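Long-range contacts in pyruvate kinase 1 (Trypanosoma brucei brucei, PDB 4KCT), which catalyses the last step of glycolysis, phosphoryl transfer from phosphoenolpyruvate to ADP, and has an intrinsic decarboxylase activity toward oxaloacetate: residues 48-54 with 80-86; 89-95 with 125-129; 451-455 with 481-487. All blocks are in the same frame, centred on the assembly; numbering follows the deposited sequence.

How the contacts relate
Taken in chain order, the three contacts run in series and sample three regions of the pyruvate kinase fold. Contact 1 joins two neighbouring strands, 46-52 and 80-84, of the eight-stranded parallel barrel and carries the potassium site. The chain leaves that barrel strand directly into contact 2, whose centre lies about 27 Å away in a separate, mixed beta sheet. Contact 3, in the C-terminal alpha/beta region, lines the pocket of 2,6-di-O-phosphono-beta-D-fructofuranose; its centre is about 37 Å from that of contact 1 and about 60 Å from that of contact 2. Effector pocket and catalytic barrel are thus well separated, consistent with allosteric control across the subunit.

Contact 1: 48-54 with 80-86; sequences VARMNFS and GIALDTK. With K (potassium ion), chain D.
Arg50 and Asp84 each carry CG anti to the backbone N (chi1 174° and -172°), and the arginine chain, extended as far as NE, brings its guanidinium to the carboxylate. Arg50 NE meets Asp84 OD2 at 2.8 Å in a salt bridge; the oxygen lies in the guanidinium plane, whereas the nitrogen stands above the carboxylate plane, the two planes being 84° apart. A weak bond from Arg50 NH2 reaches the same oxygen, which also pairs with Lys239. Asp84 OD1 instead binds potassium at 2.7 Å, together with Asn52 OD1, Ser54 OG, Thr85 O and two waters. An Asx turn, Ser54 N donating to Asn52 OD1 at 3.0 Å, ties two of these ligands together. On the other face of the sheet, Leu83 CG sits 3.8 Å from the centroid of the Phe53 ring, a CH-pi contact, and Met51 CE folds against Ile81 CG2 at 3.7 Å. In the parallel ladder Met51 N bonds to Ala82 O and Asp84 N to Met51 O, both at 2.9 Å. Helix 58-75 connects the strands in a beta-alpha-beta unit of the TIM barrel, whose C-terminal strand ends hold the potassium site, with the Arg50 side chain about 4 Å from bound pyruvate.

Contact 2: 89-95 with 125-129; sequences EIRTGLF and FYIDY
Backbone hydrogen bonds join Gly93 to Tyr126 and Arg91 to Asp128. Gly93 N donates to Tyr126 O at 2.8 Å, and Asp128 N donates to Arg91 O at 3.0 Å, on either side of a single bridge between Thr92 and Ile127. The Asp128 carboxylate adds a side-chain bond: with CG between the backbone N and the carbonyl carbon (chi1 67°), it turns back so that OD1 accepts from Arg91 N at 3.0 Å, from above its plane. One aspartate therefore uses its main-chain N and its carboxylate to grip both polar backbone atoms of Arg91. The segments run nearly antiparallel, and their bridge joins edge strands 90-91 and 124-126, closing the sheet on itself, consistent with the small beta-barrel B domain that pyruvate kinases insert in the TIM barrel.

Apolar side chains meet on the side facing strands 107-111 and 177-179. Ile90 CG2 presses on Ile127 CG2 at 3.5 Å, a tight approach, and rests on Tyr129 CB at 3.8 Å. Among the aromatic groups, which also pack against strand 99-102, Phe95 places CZ over a face of the Phe125 ring, and its CE1 lies 3.5 Å from Phe125 CB; the ring planes are inclined at 59°. One water donates to both Glu89 O and Asp128 OD2, another to Thr92 O and Asp128 OD2, and a third accepts from Tyr126 N.

Contact 3: 451-455 with 481-487; sequences DKDKE and HADHSVK. With FDP (2,6-di-O-phosphono-beta-D-fructofuranose), chain F.
Asp453 and His484 bring the two backbones together, their CA atoms 5.8 Å apart, where a type I turn from Asp451 to Lys454, closed by Lys454 N donating to Asp451 O at 2.9 Å, faces the 481-487 loop without a direct hydrogen bond between the segments. Lys454, at the N-cap position before helix 455-467, carries most of the contact. With phi positive and chi1 nearly eclipsed (-19°), its CB lies over the centre of the His481 ring, 4.0 Å from the centroid and 11° off the normal, a CH-pi contact. His481 ND1 donates to Ala482 O at 2.7 Å, with that oxygen in the ring plane, while NE2 bonds to Arg494 of the same chain. Chi2 (-76°) then turns the lysine chain to the phosphate. There Lys454 NZ donates to O1P of 2,6-di-O-phosphono-beta-D-fructofuranose at 2.7 Å, and to Lys452 O at 3.0 Å. It also donates to a water, which accepts from Lys487 NZ as well and donates to Asp483 O and Val486 O, so the two ammonium groups share one solvent bridge at the anion's pocket. Asp453 CB packs over a face of the His484 ring, 4.0 Å from its centroid; that ring also meets His484 of a neighbouring subunit. Asp483 OD1 forms an Asx turn with Ser485 N, extended to an Asx motif by Val486 N, while OD2 pairs with Arg494 of the neighbouring subunit. Ala482 N donates to the sugar oxygen O3 at 3.0 Å. Two loops meeting around a sugar bisphosphate in this way form part of the effector site in the C-terminal alpha/beta domain of pyruvate kinases.

Contact 1: 48-54 with 80-86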
loop_
_atom_site.group_PDB
_atom_site.type_symbol
_atom_site.label_atom_id
_atom_site.label_comp_id
_atom_site.label_asym_id
_atom_site.label_seq_id
_atom_site.Cartn_x
_atom_site.Cartn_y
_atom_site.Cartn_z
ATOM N N VAL A 48 26.043 -23.368 -16.264
ATOM C CA VAL A 48 27.070 -23.845 -15.293
ATOM C C VAL A 48 27.059 -25.358 -15.310
ATOM O O VAL A 48 25.985 -25.963 -15.331
ATOM C CB VAL A 48 26.759 -23.410 -13.851
ATOM C CG1 VAL A 48 27.745 -24.067 -12.861
ATOM C CG2 VAL A 48 26.769 -21.863 -13.725
ATOM N N ALA A 49 28.253 -25.959 -15.405
ATOM C CA ALA A 49 28.405 -27.400 -15.353
ATOM C C ALA A 49 28.772 -27.849 -13.934
ATOM O O ALA A 49 29.738 -27.357 -13.341
ATOM C CB ALA A 49 29.474 -27.858 -16.353
ATOM N N ARG A 50 27.929 -28.684 -13.360
ATOM C CA ARG A 50 28.141 -29.179 -12.000
ATOM C C ARG A 50 28.821 -30.558 -12.039
ATOM O O ARG A 50 28.403 -31.452 -12.789
ATOM C CB ARG A 50 26.825 -29.279 -11.266
ATOM C CG ARG A 50 26.909 -29.916 -9.865
ATOM C CD ARG A 50 25.500 -30.086 -9.286
ATOM N NE ARG A 50 25.470 -30.757 -7.980
ATOM C CZ ARG A 50 24.994 -31.983 -7.793
ATOM N NH1 ARG A 50 24.527 -32.698 -8.836
ATOM N NH2 ARG A 50 25.011 -32.511 -6.579
ATOM N N MET A 51 29.951 -30.663 -11.345
ATOM C CA MET A 51 30.596 -31.941 -11.107
ATOM C C MET A 51 30.236 -32.416 -9.703
ATOM O O MET A 51 30.539 -31.742 -8.710
ATOM C CB MET A 51 32.119 -31.794 -11.216
ATOM C CG MET A 51 32.602 -31.132 -12.517
ATOM S SD MET A 51 34.387 -30.937 -12.537
ATOM C CE MET A 51 34.661 -29.759 -11.199
ATOM N N ASN A 52 29.607 -33.581 -9.623
ATOM C CA ASN A 52 29.214 -34.142 -8.360
ATOM C C ASN A 52 30.299 -35.042 -7.834
ATOM O O ASN A 52 30.447 -36.182 -8.296
ATOM C CB ASN A 52 27.927 -34.950 -8.511
ATOM C CG ASN A 52 27.406 -35.465 -7.171
ATOM O OD1 ASN A 52 27.995 -35.202 -6.106
ATOM N ND2 ASN A 52 26.316 -36.204 -7.215
ATOM N N PHE A 53 31.106 -34.516 -6.917
ATOM C CA PHE A 53 32.251 -35.269 -6.395
ATOM C C PHE A 53 31.846 -36.289 -5.349
ATOM O O PHE A 53 32.704 -36.962 -4.787
ATOM C CB PHE A 53 33.323 -34.328 -5.809
ATOM C CG PHE A 53 34.312 -33.834 -6.815
ATOM C CD1 PHE A 53 33.889 -33.197 -7.975
ATOM C CD2 PHE A 53 35.682 -34.023 -6.616
ATOM C CE1 PHE A 53 34.807 -32.724 -8.894
ATOM C CE2 PHE A 53 36.601 -33.554 -7.529
ATOM C CZ PHE A 53 36.165 -32.941 -8.691
ATOM N N SER A 54 30.545 -36.460 -5.121
ATOM C CA SER A 54 30.094 -37.662 -4.412
ATOM C C SER A 54 30.468 -38.945 -5.161
ATOM O O SER A 54 30.649 -39.981 -4.541
ATOM C CB SER A 54 28.592 -37.628 -4.152
ATOM O OG SER A 54 28.283 -36.661 -3.180
ATOM N N GLY A 80 30.438 -21.543 -16.425
ATOM C CA GLY A 80 30.920 -21.754 -15.072
ATOM C C GLY A 80 31.168 -23.238 -14.831
ATOM O O GLY A 80 30.420 -24.087 -15.323
ATOM N N ILE A 81 32.168 -23.551 -14.014
ATOM C CA ILE A 81 32.389 -24.922 -13.580
ATOM C C ILE A 81 32.305 -25.004 -12.043
ATOM O O ILE A 81 32.971 -24.238 -11.329
ATOM C CB ILE A 81 33.760 -25.463 -14.069
ATOM C CG1 ILE A 81 33.774 -25.591 -15.595
ATOM C CG2 ILE A 81 34.048 -26.831 -13.434
ATOM C CD1 ILE A 81 35.161 -25.909 -16.189
ATOM N N ALA A 82 31.373 -25.824 -11.550
ATOM C CA ALA A 82 31.131 -25.941 -10.115
ATOM C C ALA A 82 31.579 -27.290 -9.606
ATOM O O ALA A 82 31.265 -28.317 -10.199
ATOM C CB ALA A 82 29.629 -25.720 -9.791
ATOM N N LEU A 83 32.191 -27.295 -8.425
ATOM C CA LEU A 83 32.599 -28.536 -7.777
ATOM C C LEU A 83 31.692 -28.765 -6.563
ATOM O O LEU A 83 31.672 -27.952 -5.641
ATOM C CB LEU A 83 34.080 -28.447 -7.351
ATOM C CG LEU A 83 34.726 -29.751 -6.841
ATOM C CD1 LEU A 83 36.248 -29.660 -6.900
ATOM C CD2 LEU A 83 34.248 -30.094 -5.421
ATOM N N ASP A 84 30.860 -29.807 -6.622
ATOM C CA ASP A 84 29.888 -30.076 -5.547
ATOM C C ASP A 84 30.452 -31.158 -4.618
ATOM O O ASP A 84 30.665 -32.283 -5.048
ATOM C CB ASP A 84 28.533 -30.515 -6.166
ATOM C CG ASP A 84 27.407 -30.637 -5.131
ATOM O OD1 ASP A 84 27.617 -31.313 -4.106
ATOM O OD2 ASP A 84 26.281 -30.104 -5.369
ATOM N N THR A 85 30.772 -30.795 -3.370
ATOM C CA THR A 85 31.572 -31.688 -2.508
ATOM C C THR A 85 30.760 -32.902 -2.047
ATOM O O THR A 85 29.528 -32.854 -1.950
ATOM C CB THR A 85 32.118 -30.952 -1.263
ATOM O OG1 THR A 85 31.019 -30.465 -0.500
ATOM C CG2 THR A 85 32.995 -29.779 -1.695
ATOM N N LYS A 86 31.449 -33.985 -1.741
ATOM C CA LYS A 86 30.803 -35.132 -1.095
ATOM C C LYS A 86 30.237 -34.730 0.281
ATOM O O LYS A 86 29.097 -34.983 0.576
ATOM C CB LYS A 86 31.806 -36.297 -0.936
ATOM C CG LYS A 86 31.151 -37.632 -0.611
ATOM C CD LYS A 86 32.213 -38.727 -0.459
ATOM C CE LYS A 86 31.666 -40.101 -0.799
ATOM N NZ LYS A 86 30.327 -40.316 -0.191
HETATM K K K D . 27.698 -33.952 -3.690
HETATM O O HOH W 1 26.884 -34.585 -1.290
HETATM O O HOH W 2 24.815 -34.135 -3.927
#

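Contact 2: 89-95 with 125-129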
loop_
_atom_site.group_PDB
_atom_site.type_symbol
_atom_site.label_atom_id
_atom_site.label_comp_id
_atom_site.label_asym_id
_atom_site.label_seq_id
_atom_site.Cartn_x
_atom_site.Cartn_y
_atom_site.Cartn_z
ATOM N N GLU A 89 29.140 -37.417 6.272
ATOM C CA GLU A 89 28.056 -38.387 6.303
ATOM C C GLU A 89 28.123 -39.276 7.530
ATOM O O GLU A 89 29.169 -39.377 8.183
ATOM C CB GLU A 89 28.034 -39.228 5.023
ATOM C CG GLU A 89 29.364 -39.835 4.658
ATOM C CD GLU A 89 29.279 -40.703 3.414
ATOM O OE1 GLU A 89 30.214 -41.494 3.177
ATOM O OE2 GLU A 89 28.285 -40.580 2.665
ATOM N N ILE A 90 26.959 -39.700 7.973
ATOM C CA ILE A 90 26.867 -40.716 8.993
ATOM C C ILE A 90 26.336 -41.958 8.319
ATOM O O ILE A 90 25.371 -41.896 7.545
ATOM C CB ILE A 90 25.892 -40.302 10.110
ATOM C CG1 ILE A 90 26.316 -38.965 10.718
ATOM C CG2 ILE A 90 25.765 -41.417 11.151
ATOM C CD1 ILE A 90 25.268 -38.367 11.645
ATOM N N ARG A 91 26.985 -43.083 8.575
ATOM C CA ARG A 91 26.557 -44.338 8.005
ATOM C C ARG A 91 26.457 -45.427 9.052
ATOM O O ARG A 91 27.067 -45.323 10.144
ATOM C CB ARG A 91 27.499 -44.746 6.858
ATOM C CG ARG A 91 27.331 -43.883 5.600
ATOM C CD ARG A 91 28.290 -44.288 4.485
ATOM N NE ARG A 91 29.657 -44.437 4.992
ATOM C CZ ARG A 91 30.628 -45.130 4.387
ATOM N NH1 ARG A 91 31.820 -45.239 4.964
ATOM N NH2 ARG A 91 30.417 -45.702 3.204
ATOM N N THR A 92 25.677 -46.471 8.744
ATOM C CA THR A 92 25.695 -47.706 9.523
ATOM C C THR A 92 27.049 -48.375 9.361
ATOM O O THR A 92 27.795 -48.064 8.422
ATOM C CB THR A 92 24.592 -48.700 9.056
ATOM O OG1 THR A 92 24.948 -49.254 7.782
ATOM C CG2 THR A 92 23.225 -47.999 8.931
ATOM N N GLY A 93 27.304 -49.385 10.190
ATOM C CA GLY A 93 28.334 -50.376 9.902
ATOM C C GLY A 93 27.913 -51.392 8.849
ATOM O O GLY A 93 27.000 -51.138 8.045
ATOM N N LEU A 94 28.663 -52.486 8.767
ATOM C CA LEU A 94 28.288 -53.622 7.920
ATOM C C LEU A 94 27.355 -54.558 8.672
ATOM O O LEU A 94 27.197 -54.454 9.904
ATOM C CB LEU A 94 29.543 -54.404 7.460
ATOM C CG LEU A 94 30.819 -53.597 7.195
ATOM C CD1 LEU A 94 32.026 -54.507 6.951
ATOM C CD2 LEU A 94 30.614 -52.657 6.023
ATOM N N PHE A 95 26.794 -55.512 7.935
ATOM C CA PHE A 95 25.886 -56.494 8.471
ATOM C C PHE A 95 26.423 -57.885 8.148
ATOM O O PHE A 95 27.033 -58.085 7.103
ATOM C CB PHE A 95 24.507 -56.311 7.836
ATOM C CG PHE A 95 23.838 -55.015 8.224
ATOM C CD1 PHE A 95 23.129 -54.920 9.419
ATOM C CD2 PHE A 95 24.032 -53.871 7.472
ATOM C CE1 PHE A 95 22.595 -53.715 9.835
ATOM C CE2 PHE A 95 23.519 -52.645 7.891
ATOM C CZ PHE A 95 22.795 -52.571 9.074
ATOM N N PHE A 125 23.109 -53.093 15.559
ATOM C CA PHE A 125 24.053 -52.661 14.542
ATOM C C PHE A 125 24.646 -51.292 14.847
ATOM O O PHE A 125 24.176 -50.571 15.742
ATOM C CB PHE A 125 23.425 -52.710 13.129
ATOM C CG PHE A 125 22.353 -51.675 12.890
ATOM C CD1 PHE A 125 22.686 -50.376 12.528
ATOM C CD2 PHE A 125 21.001 -52.024 12.966
ATOM C CE1 PHE A 125 21.693 -49.431 12.242
ATOM C CE2 PHE A 125 20.004 -51.102 12.668
ATOM C CZ PHE A 125 20.344 -49.789 12.332
ATOM N N TYR A 126 25.702 -50.962 14.126
ATOM C CA TYR A 126 26.579 -49.874 14.486
ATOM C C TYR A 126 26.202 -48.628 13.647
ATOM O O TYR A 126 25.855 -48.747 12.461
ATOM C CB TYR A 126 28.017 -50.292 14.183
ATOM C CG TYR A 126 29.029 -49.178 14.245
ATOM C CD1 TYR A 126 29.496 -48.713 15.470
ATOM C CD2 TYR A 126 29.641 -48.696 13.075
ATOM C CE1 TYR A 126 30.465 -47.727 15.536
ATOM C CE2 TYR A 126 30.671 -47.766 13.137
ATOM C CZ TYR A 126 31.055 -47.266 14.369
ATOM O OH TYR A 126 32.055 -46.343 14.449
ATOM N N ILE A 127 26.313 -47.449 14.256
ATOM C CA ILE A 127 26.237 -46.174 13.515
ATOM C C ILE A 127 27.473 -45.347 13.873
ATOM O O ILE A 127 27.874 -45.315 15.040
ATOM C CB ILE A 127 24.932 -45.419 13.878
ATOM C CG1 ILE A 127 23.731 -46.121 13.246
ATOM C CG2 ILE A 127 24.984 -43.965 13.417
ATOM C CD1 ILE A 127 22.385 -45.552 13.699
ATOM N N ASP A 128 28.162 -44.813 12.860
ATOM C CA ASP A 128 29.525 -44.293 13.043
ATOM C C ASP A 128 29.563 -42.822 13.487
ATOM O O ASP A 128 30.494 -42.110 13.160
ATOM C CB ASP A 128 30.371 -44.488 11.770
ATOM C CG ASP A 128 29.874 -43.621 10.577
ATOM O OD1 ASP A 128 29.022 -42.728 10.767
ATOM O OD2 ASP A 128 30.359 -43.823 9.459
ATOM N N TYR A 129 28.599 -42.407 14.299
ATOM C CA TYR A 129 28.585 -41.042 14.869
ATOM C C TYR A 129 28.607 -41.090 16.398
ATOM O O TYR A 129 27.629 -41.492 16.999
ATOM C CB TYR A 129 27.315 -40.294 14.404
ATOM C CG TYR A 129 27.223 -38.884 14.899
ATOM C CD1 TYR A 129 28.169 -37.937 14.518
ATOM C CD2 TYR A 129 26.255 -38.511 15.832
ATOM C CE1 TYR A 129 28.125 -36.655 15.014
ATOM C CE2 TYR A 129 26.199 -37.207 16.333
ATOM C CZ TYR A 129 27.116 -36.287 15.891
ATOM O OH TYR A 129 27.101 -35.015 16.368
HETATM O O HOH W 3 29.884 -39.998 11.031
HETATM O O HOH W 4 30.321 -42.236 7.525
HETATM O O HOH W 5 30.371 -46.923 8.510
HETATM O O HOH W 6 27.100 -52.822 12.206
#

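Contact 3: 451-455 with 481-487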
loop_
_atom_site.group_PDB
_atom_site.type_symbol
_atom_site.label_atom_id
_atom_site.label_comp_id
_atom_site.label_asym_id
_atom_site.label_seq_id
_atom_site.Cartn_x
_atom_site.Cartn_y
_atom_site.Cartn_z
ATOM N N ASP A 451 41.976 1.610 -20.410
ATOM C CA ASP A 451 40.609 2.138 -20.526
ATOM C C ASP A 451 40.125 2.903 -19.282
ATOM O O ASP A 451 38.964 2.754 -18.867
ATOM C CB ASP A 451 39.620 1.014 -20.871
ATOM C CG ASP A 451 38.305 1.545 -21.384
ATOM O OD1 ASP A 451 38.320 2.584 -22.098
ATOM O OD2 ASP A 451 37.241 1.000 -20.990
ATOM N N LYS A 452 40.956 3.829 -18.789
ATOM C CA LYS A 452 40.629 4.614 -17.588
ATOM C C LYS A 452 39.341 5.404 -17.743
ATOM O O LYS A 452 38.605 5.594 -16.769
ATOM C CB LYS A 452 41.770 5.582 -17.233
ATOM C CG LYS A 452 42.912 4.955 -16.451
ATOM C CD LYS A 452 43.880 6.026 -15.966
ATOM C CE LYS A 452 44.162 5.895 -14.474
ATOM N NZ LYS A 452 45.615 5.693 -14.194
ATOM N N ASP A 453 39.093 5.914 -18.945
ATOM C CA ASP A 453 37.881 6.690 -19.193
ATOM C C ASP A 453 36.660 5.870 -19.621
ATOM O O ASP A 453 35.628 6.439 -19.977
ATOM C CB ASP A 453 38.137 7.851 -20.152
ATOM C CG ASP A 453 38.285 7.410 -21.622
ATOM O OD1 ASP A 453 38.629 8.285 -22.442
ATOM O OD2 ASP A 453 38.066 6.222 -21.970
ATOM N N LYS A 454 36.772 4.539 -19.516
ATOM C CA LYS A 454 35.637 3.601 -19.720
ATOM C C LYS A 454 35.135 3.479 -21.153
ATOM O O LYS A 454 34.268 2.652 -21.437
ATOM C CB LYS A 454 34.432 3.903 -18.782
ATOM C CG LYS A 454 34.737 4.754 -17.558
ATOM C CD LYS A 454 35.451 3.938 -16.526
ATOM C CE LYS A 454 35.745 4.760 -15.282
ATOM N NZ LYS A 454 36.986 4.207 -14.664
ATOM N N GLU A 455 35.600 4.344 -22.040
ATOM C CA GLU A 455 34.994 4.432 -23.380
ATOM C C GLU A 455 35.128 3.142 -24.235
ATOM O O GLU A 455 34.212 2.789 -24.979
ATOM C CB GLU A 455 35.550 5.638 -24.140
ATOM C CG GLU A 455 35.193 6.970 -23.508
ATOM C CD GLU A 455 33.687 7.225 -23.507
ATOM O OE1 GLU A 455 33.212 8.002 -22.655
ATOM O OE2 GLU A 455 32.971 6.615 -24.330
ATOM N N HIS A 481 28.759 2.819 -14.414
ATOM C CA HIS A 481 30.184 2.622 -14.078
ATOM C C HIS A 481 30.636 3.799 -13.249
ATOM O O HIS A 481 29.796 4.533 -12.727
ATOM C CB HIS A 481 31.057 2.453 -15.341
ATOM C CG HIS A 481 30.865 3.541 -16.384
ATOM N ND1 HIS A 481 31.413 4.791 -16.262
ATOM C CD2 HIS A 481 30.255 3.503 -17.639
ATOM C CE1 HIS A 481 31.109 5.522 -17.368
ATOM N NE2 HIS A 481 30.436 4.733 -18.222
ATOM N N ALA A 482 31.950 4.015 -13.109
ATOM C CA ALA A 482 32.403 5.196 -12.327
ATOM C C ALA A 482 32.658 6.393 -13.245
ATOM O O ALA A 482 32.759 6.233 -14.474
ATOM C CB ALA A 482 33.635 4.877 -11.509
ATOM N N ASP A 483 32.625 7.595 -12.675
ATOM C CA ASP A 483 33.034 8.777 -13.421
ATOM C C ASP A 483 34.556 8.763 -13.538
ATOM O O ASP A 483 35.206 7.730 -13.276
ATOM C CB ASP A 483 32.510 10.072 -12.769
ATOM C CG ASP A 483 33.126 10.334 -11.382
ATOM O OD1 ASP A 483 34.199 9.754 -11.075
ATOM O OD2 ASP A 483 32.515 11.094 -10.590
ATOM N N HIS A 484 35.123 9.824 -14.077
ATOM C CA HIS A 484 36.538 9.772 -14.439
ATOM C C HIS A 484 37.496 9.733 -13.283
ATOM O O HIS A 484 38.620 9.317 -13.448
ATOM C CB HIS A 484 36.909 10.847 -15.448
ATOM C CG HIS A 484 36.379 10.569 -16.842
ATOM N ND1 HIS A 484 36.559 11.425 -17.884
ATOM C CD2 HIS A 484 35.603 9.503 -17.339
ATOM C CE1 HIS A 484 35.912 10.949 -18.979
ATOM N NE2 HIS A 484 35.330 9.775 -18.646
ATOM N N SER A 485 37.039 10.015 -12.072
ATOM C CA SER A 485 37.975 9.966 -10.950
ATOM C C SER A 485 37.691 8.953 -9.827
ATOM O O SER A 485 38.608 8.527 -9.130
ATOM C CB SER A 485 38.276 11.364 -10.410
ATOM O OG SER A 485 37.138 11.927 -9.854
ATOM N N VAL A 486 36.437 8.545 -9.657
ATOM C CA VAL A 486 36.109 7.621 -8.559
ATOM C C VAL A 486 36.610 6.195 -8.859
ATOM O O VAL A 486 36.479 5.709 -9.989
ATOM C CB VAL A 486 34.588 7.639 -8.249
ATOM C CG1 VAL A 486 34.188 6.416 -7.423
ATOM C CG2 VAL A 486 34.228 8.907 -7.482
ATOM N N LYS A 487 37.275 5.573 -7.882
ATOM C CA LYS A 487 37.774 4.190 -8.023
ATOM C C LYS A 487 37.140 3.270 -6.981
ATOM O O LYS A 487 36.922 3.673 -5.835
ATOM C CB LYS A 487 39.298 4.126 -7.839
ATOM C CG LYS A 487 40.085 5.046 -8.747
ATOM C CD LYS A 487 39.808 4.779 -10.218
ATOM C CE LYS A 487 40.374 5.910 -11.060
ATOM N NZ LYS A 487 39.963 5.840 -12.490
HETATM P P1 FDP F . 37.162 0.599 -13.421
HETATM O O1P FDP F . 36.525 1.536 -14.426
HETATM O O2P FDP F . 37.534 -0.724 -14.040
HETATM O O3P FDP F . 38.230 1.228 -12.542
HETATM O O1 FDP F . 37.052 1.720 -10.200
HETATM C C1 FDP F . 35.941 2.188 -10.971
HETATM C C2 FDP F . 35.170 0.982 -11.495
HETATM O O2 FDP F . 35.968 0.161 -12.393
HETATM C C3 FDP F . 33.858 1.367 -12.173
HETATM O O3 FDP F . 34.068 1.908 -13.475
HETATM C C4 FDP F . 33.176 0.011 -12.242
HETATM O O4 FDP F . 31.766 0.100 -12.511
HETATM C C5 FDP F . 33.466 -0.527 -10.849
HETATM O O5 FDP F . 34.707 0.142 -10.416
HETATM C C6 FDP F . 33.643 -2.040 -10.875
HETATM O O6 FDP F . 33.598 -2.510 -9.526
HETATM P P2 FDP F . 33.416 -4.096 -9.252
HETATM O O4P FDP F . 32.004 -4.423 -9.768
HETATM O O5P FDP F . 34.520 -4.720 -10.046
HETATM O O6P FDP F . 33.541 -4.232 -7.754
HETATM O O HOH W 7 37.194 5.955 -12.457
#